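Local coordinates for protein Esterase/lipase (Uncultured bacterium, PDB 3K6K) that probably hydrolyses carboxylic ester bonds as a bacterial esterase/lipase related to hormone-sensitive lipase, built on the alpha/beta hydrolase fold, at residues A130-L142 with L162-P176. Numbering follows the deposited sequence.
Sequences AVDDCVAAYRALL and LTTASMLKAKEDGLP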
loop_
_atom_site.group_PDB
_atom_site.type_symbol
_atom_site.label_atom_id
_atom_site.label_comp_id
_atom_site.label_asym_id
_atom_site.label_seq_id
_atom_site.Cartn_x
_atom_site.Cartn_y
_atom_site.Cartn_z
ATOM N N ALA A 130 0.598 -28.515 -1.079
ATOM C CA ALA A 130 -0.007 -27.426 -1.886
ATOM C C ALA A 130 1.043 -26.568 -2.604
ATOM O O ALA A 130 0.858 -26.192 -3.786
ATOM C CB ALA A 130 -0.919 -26.534 -0.984
ATOM N N VAL A 131 2.140 -26.268 -1.909
ATOM C CA VAL A 131 3.236 -25.639 -2.589
ATOM C C VAL A 131 3.748 -26.427 -3.790
ATOM O O VAL A 131 3.878 -25.844 -4.901
ATOM C CB VAL A 131 4.378 -25.336 -1.673
ATOM C CG1 VAL A 131 5.449 -24.666 -2.443
ATOM C CG2 VAL A 131 3.931 -24.455 -0.553
ATOM N N ASP A 132 4.024 -27.740 -3.633
ATOM C CA ASP A 132 4.665 -28.420 -4.780
ATOM C C ASP A 132 3.728 -28.464 -5.969
ATOM O O ASP A 132 4.166 -28.363 -7.111
ATOM C CB ASP A 132 5.144 -29.823 -4.472
ATOM C CG ASP A 132 6.079 -29.883 -3.295
ATOM O OD1 ASP A 132 5.992 -30.918 -2.609
ATOM O OD2 ASP A 132 6.879 -28.924 -3.062
ATOM N N ASP A 133 2.432 -28.567 -5.671
ATOM C CA ASP A 133 1.380 -28.556 -6.643
ATOM C C ASP A 133 1.362 -27.214 -7.442
ATOM O O ASP A 133 1.332 -27.181 -8.726
ATOM C CB ASP A 133 0.070 -28.729 -5.853
ATOM C CG ASP A 133 -0.289 -30.210 -5.539
ATOM O OD1 ASP A 133 0.498 -31.137 -5.878
ATOM O OD2 ASP A 133 -1.402 -30.446 -4.960
ATOM N N CYS A 134 1.409 -26.101 -6.684
ATOM C CA CYS A 134 1.447 -24.727 -7.279
ATOM C C CYS A 134 2.635 -24.559 -8.226
ATOM O O CYS A 134 2.473 -24.142 -9.390
ATOM C CB CYS A 134 1.415 -23.645 -6.192
ATOM S SG CYS A 134 -0.174 -23.559 -5.306
ATOM N N VAL A 135 3.808 -24.977 -7.759
ATOM C CA VAL A 135 5.050 -24.977 -8.578
ATOM C C VAL A 135 4.931 -25.852 -9.788
ATOM O O VAL A 135 5.277 -25.465 -10.927
ATOM C CB VAL A 135 6.264 -25.485 -7.776
ATOM C CG1 VAL A 135 7.523 -25.333 -8.574
ATOM C CG2 VAL A 135 6.369 -24.737 -6.478
ATOM N N ALA A 136 4.431 -27.050 -9.573
ATOM C CA ALA A 136 4.278 -27.973 -10.687
ATOM C C ALA A 136 3.356 -27.352 -11.712
ATOM O O ALA A 136 3.655 -27.387 -12.899
ATOM C CB ALA A 136 3.774 -29.288 -10.214
ATOM N N ALA A 137 2.273 -26.704 -11.256
ATOM C CA ALA A 137 1.311 -26.104 -12.195
ATOM C C ALA A 137 1.951 -24.960 -13.001
ATOM O O ALA A 137 1.802 -24.863 -14.227
ATOM C CB ALA A 137 0.090 -25.619 -11.430
ATOM N N TYR A 138 2.693 -24.117 -12.302
ATOM C CA TYR A 138 3.401 -23.005 -12.913
ATOM C C TYR A 138 4.364 -23.496 -13.990
ATOM O O TYR A 138 4.324 -23.034 -15.127
ATOM C CB TYR A 138 4.152 -22.213 -11.836
ATOM C CG TYR A 138 4.905 -21.044 -12.395
ATOM C CD1 TYR A 138 6.259 -20.875 -12.119
ATOM C CD2 TYR A 138 4.271 -20.111 -13.210
ATOM C CE1 TYR A 138 6.940 -19.789 -12.585
ATOM C CE2 TYR A 138 4.954 -19.035 -13.738
ATOM C CZ TYR A 138 6.291 -18.879 -13.426
ATOM O OH TYR A 138 6.968 -17.801 -13.908
ATOM N N ARG A 139 5.206 -24.449 -13.626
ATOM C CA ARG A 139 6.154 -25.067 -14.570
ATOM C C ARG A 139 5.385 -25.485 -15.832
ATOM O O ARG A 139 5.726 -25.088 -16.973
ATOM C CB ARG A 139 6.834 -26.260 -13.899
ATOM C CG ARG A 139 8.078 -26.834 -14.587
ATOM C CD ARG A 139 8.736 -27.892 -13.634
ATOM N NE ARG A 139 10.207 -27.785 -13.588
ATOM C CZ ARG A 139 10.961 -27.566 -12.490
ATOM N NH1 ARG A 139 10.439 -27.409 -11.259
ATOM N NH2 ARG A 139 12.284 -27.511 -12.633
ATOM N N ALA A 140 4.282 -26.191 -15.618
ATOM C CA ALA A 140 3.475 -26.639 -16.730
ATOM C C ALA A 140 2.863 -25.495 -17.474
ATOM O O ALA A 140 2.684 -25.558 -18.691
ATOM C CB ALA A 140 2.407 -27.599 -16.245
ATOM N N LEU A 141 2.520 -24.435 -16.759
ATOM C CA LEU A 141 1.898 -23.293 -17.415
ATOM C C LEU A 141 2.926 -22.465 -18.257
ATOM O O LEU A 141 2.585 -21.857 -19.284
ATOM C CB LEU A 141 1.128 -22.473 -16.332
ATOM C CG LEU A 141 0.457 -21.118 -16.552
ATOM C CD1 LEU A 141 -0.662 -21.117 -17.615
ATOM C CD2 LEU A 141 -0.063 -20.657 -15.175
ATOM N N LEU A 142 4.178 -22.446 -17.808
ATOM C CA LEU A 142 5.261 -21.805 -18.580
ATOM C C LEU A 142 5.321 -22.318 -20.030
ATOM O O LEU A 142 5.351 -21.510 -20.973
ATOM C CB LEU A 142 6.605 -21.968 -17.873
ATOM C CG LEU A 142 6.815 -21.050 -16.665
ATOM C CD1 LEU A 142 7.961 -21.499 -15.798
ATOM C CD2 LEU A 142 7.066 -19.654 -17.133
ATOM N N LEU A 162 0.262 -18.859 -0.876
ATOM C CA LEU A 162 0.843 -19.700 -1.889
ATOM C C LEU A 162 1.285 -18.967 -3.127
ATOM O O LEU A 162 2.248 -19.412 -3.774
ATOM C CB LEU A 162 -0.115 -20.841 -2.265
ATOM C CG LEU A 162 -0.568 -21.781 -1.125
ATOM C CD1 LEU A 162 -1.838 -22.480 -1.535
ATOM C CD2 LEU A 162 0.570 -22.826 -0.723
ATOM N N THR A 163 0.590 -17.887 -3.517
ATOM C CA THR A 163 1.101 -17.107 -4.619
ATOM C C THR A 163 2.493 -16.509 -4.362
ATOM O O THR A 163 3.291 -16.445 -5.273
ATOM C CB THR A 163 0.123 -16.092 -5.237
ATOM O OG1 THR A 163 0.748 -14.779 -5.365
ATOM C CG2 THR A 163 -1.168 -16.044 -4.555
ATOM N N THR A 164 2.805 -16.132 -3.125
ATOM C CA THR A 164 4.184 -15.800 -2.772
ATOM C C THR A 164 5.093 -17.022 -2.632
ATOM O O THR A 164 5.968 -17.222 -3.510
ATOM C CB THR A 164 4.256 -14.877 -1.623
ATOM O OG1 THR A 164 3.654 -13.674 -2.057
ATOM C CG2 THR A 164 5.718 -14.573 -1.232
ATOM N N ALA A 165 4.880 -17.830 -1.585
ATOM C CA ALA A 165 5.521 -19.171 -1.455
ATOM C C ALA A 165 5.828 -19.961 -2.749
ATOM O O ALA A 165 6.960 -20.258 -3.035
ATOM C CB ALA A 165 4.710 -20.014 -0.512
ATOM N N SER A 166 4.831 -20.278 -3.568
ATOM C CA SER A 166 5.096 -20.957 -4.863
ATOM C C SER A 166 6.184 -20.305 -5.751
ATOM O O SER A 166 6.871 -21.007 -6.518
ATOM C CB SER A 166 3.816 -21.053 -5.707
ATOM O OG SER A 166 3.405 -19.772 -6.221
ATOM N N MET A 167 6.331 -18.978 -5.671
ATOM C CA MET A 167 7.289 -18.296 -6.535
ATOM C C MET A 167 8.676 -18.313 -5.892
ATOM O O MET A 167 9.694 -18.375 -6.617
ATOM C CB MET A 167 6.834 -16.867 -6.913
ATOM C CG MET A 167 5.607 -16.890 -7.759
ATOM S SD MET A 167 5.923 -17.770 -9.335
ATOM C CE MET A 167 5.015 -19.340 -9.048
ATOM N N LEU A 168 8.716 -18.241 -4.549
ATOM C CA LEU A 168 9.951 -18.452 -3.838
ATOM C C LEU A 168 10.578 -19.804 -4.236
ATOM O O LEU A 168 11.721 -19.844 -4.662
ATOM C CB LEU A 168 9.735 -18.321 -2.321
ATOM C CG LEU A 168 9.458 -16.884 -1.858
ATOM C CD1 LEU A 168 8.982 -16.786 -0.423
ATOM C CD2 LEU A 168 10.693 -16.011 -2.051
ATOM N N LYS A 169 9.786 -20.882 -4.198
ATOM C CA LYS A 169 10.197 -22.231 -4.623
ATOM C C LYS A 169 10.494 -22.233 -6.136
ATOM O O LYS A 169 11.497 -22.823 -6.615
ATOM C CB LYS A 169 9.081 -23.239 -4.323
ATOM C CG LYS A 169 9.513 -24.608 -3.759
ATOM C CD LYS A 169 10.189 -25.529 -4.745
ATOM C CE LYS A 169 10.713 -26.811 -4.052
ATOM N NZ LYS A 169 11.666 -26.351 -2.985
ATOM N N ALA A 170 9.603 -21.601 -6.897
ATOM C CA ALA A 170 9.823 -21.521 -8.324
ATOM C C ALA A 170 11.201 -20.846 -8.533
ATOM O O ALA A 170 11.971 -21.281 -9.379
ATOM C CB ALA A 170 8.714 -20.749 -8.987
ATOM N N LYS A 171 11.539 -19.856 -7.704
ATOM C CA LYS A 171 12.804 -19.113 -7.831
ATOM C C LYS A 171 13.993 -19.997 -7.436
ATOM O O LYS A 171 14.936 -20.076 -8.229
ATOM C CB LYS A 171 12.800 -17.824 -6.995
ATOM C CG LYS A 171 13.829 -16.705 -7.416
ATOM C CD LYS A 171 13.730 -15.423 -6.515
ATOM C CE LYS A 171 14.359 -15.688 -5.136
ATOM N NZ LYS A 171 13.761 -14.954 -3.919
ATOM N N GLU A 172 13.944 -20.607 -6.228
ATOM C CA GLU A 172 14.920 -21.623 -5.775
ATOM C C GLU A 172 15.233 -22.559 -6.917
ATOM O O GLU A 172 16.377 -22.731 -7.259
ATOM C CB GLU A 172 14.425 -22.456 -4.577
ATOM C CG GLU A 172 14.903 -21.947 -3.165
ATOM C CD GLU A 172 14.148 -22.601 -1.948
ATOM O OE1 GLU A 172 13.452 -21.869 -1.161
ATOM O OE2 GLU A 172 14.251 -23.858 -1.778
ATOM N N ASP A 173 14.192 -23.100 -7.534
ATOM C CA ASP A 173 14.321 -24.102 -8.582
ATOM C C ASP A 173 14.790 -23.582 -9.921
ATOM O O ASP A 173 14.965 -24.363 -10.824
ATOM C CB ASP A 173 12.998 -24.860 -8.756
ATOM C CG ASP A 173 12.649 -25.693 -7.527
ATOM O OD1 ASP A 173 13.453 -25.653 -6.578
ATOM O OD2 ASP A 173 11.613 -26.391 -7.507
ATOM N N GLY A 174 14.960 -22.284 -10.097
ATOM C CA GLY A 174 15.510 -21.819 -11.355
ATOM C C GLY A 174 14.490 -21.552 -12.444
ATOM O O GLY A 174 14.838 -21.483 -13.632
ATOM N N LEU A 175 13.228 -21.369 -12.055
ATOM C CA LEU A 175 12.170 -21.048 -13.014
ATOM C C LEU A 175 12.095 -19.531 -13.196
ATOM O O LEU A 175 12.289 -18.792 -12.237
ATOM C CB LEU A 175 10.841 -21.623 -12.505
ATOM C CG LEU A 175 10.595 -23.088 -12.858
ATOM C CD1 LEU A 175 9.288 -23.607 -12.236
ATOM C CD2 LEU A 175 10.622 -23.223 -14.413
ATOM N N PRO A 176 11.803 -19.058 -14.409
ATOM C CA PRO A 176 11.706 -17.596 -14.515
ATOM C C PRO A 176 10.563 -17.070 -13.633
ATOM O O PRO A 176 9.805 -17.882 -13.085
ATOM C CB PRO A 176 11.411 -17.340 -15.997
ATOM C CG PRO A 176 10.962 -18.652 -16.563
ATOM C CD PRO A 176 11.468 -19.755 -15.660
#
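Leu162 opens the contact by laying CD2 against Val131 CG2, 3.7 Å away, and against Ala130 CB. The two segments belong to neighbouring helices of the alpha/beta hydrolase fold, packed on one side of the central sheet and crossing at -66°. Helix 158-172 follows what is probably the nucleophile elbow, and Leu162 lies near it. One turn on, the backbones come nearest at Ser166 and Val135, and Ser166 CB sits 3.6 Å from Cys134 CB. Ser166 OG lies between the backbone N and the carbonyl carbon (chi1 71°) and donates to Leu162 O at 2.7 Å; that oxygen also accepts from Ser166 N. Met167 bends at chi2 and chi3 and brings SD and CE over one face of the Tyr138 ring. Met167 SD is 4.2 Å from the centroid of the Tyr138 ring, a Met-aromatic contact, and CE adds a CH-pi contact. Lys169 packs by its CB on Val135 CG2, while its amine leads away. Ala170 CB meets the same tyrosine obliquely. Asp173 OD2 stays 4.1 Å from Arg139 NH1, near its guanidinium edge but beyond a salt bridge. A Schellman motif follows, with Gly174 at positive phi, and brings in Leu175. Leu175 lays CD1 over a guanidinium face of Arg139, and Leu175 CD2 presses tightly on Leu142 CD1 at 3.5 Å. At Pro176 the carbonyl O accepts from Tyr138 OH at 3.0 Å. A leucine in place of Tyr138 would probably leave Met167 without its aromatic face and Pro176 O without its hydroxyl donor. Tyr138 OH approaches Pro176 O from 53° out of the carbonyl plane.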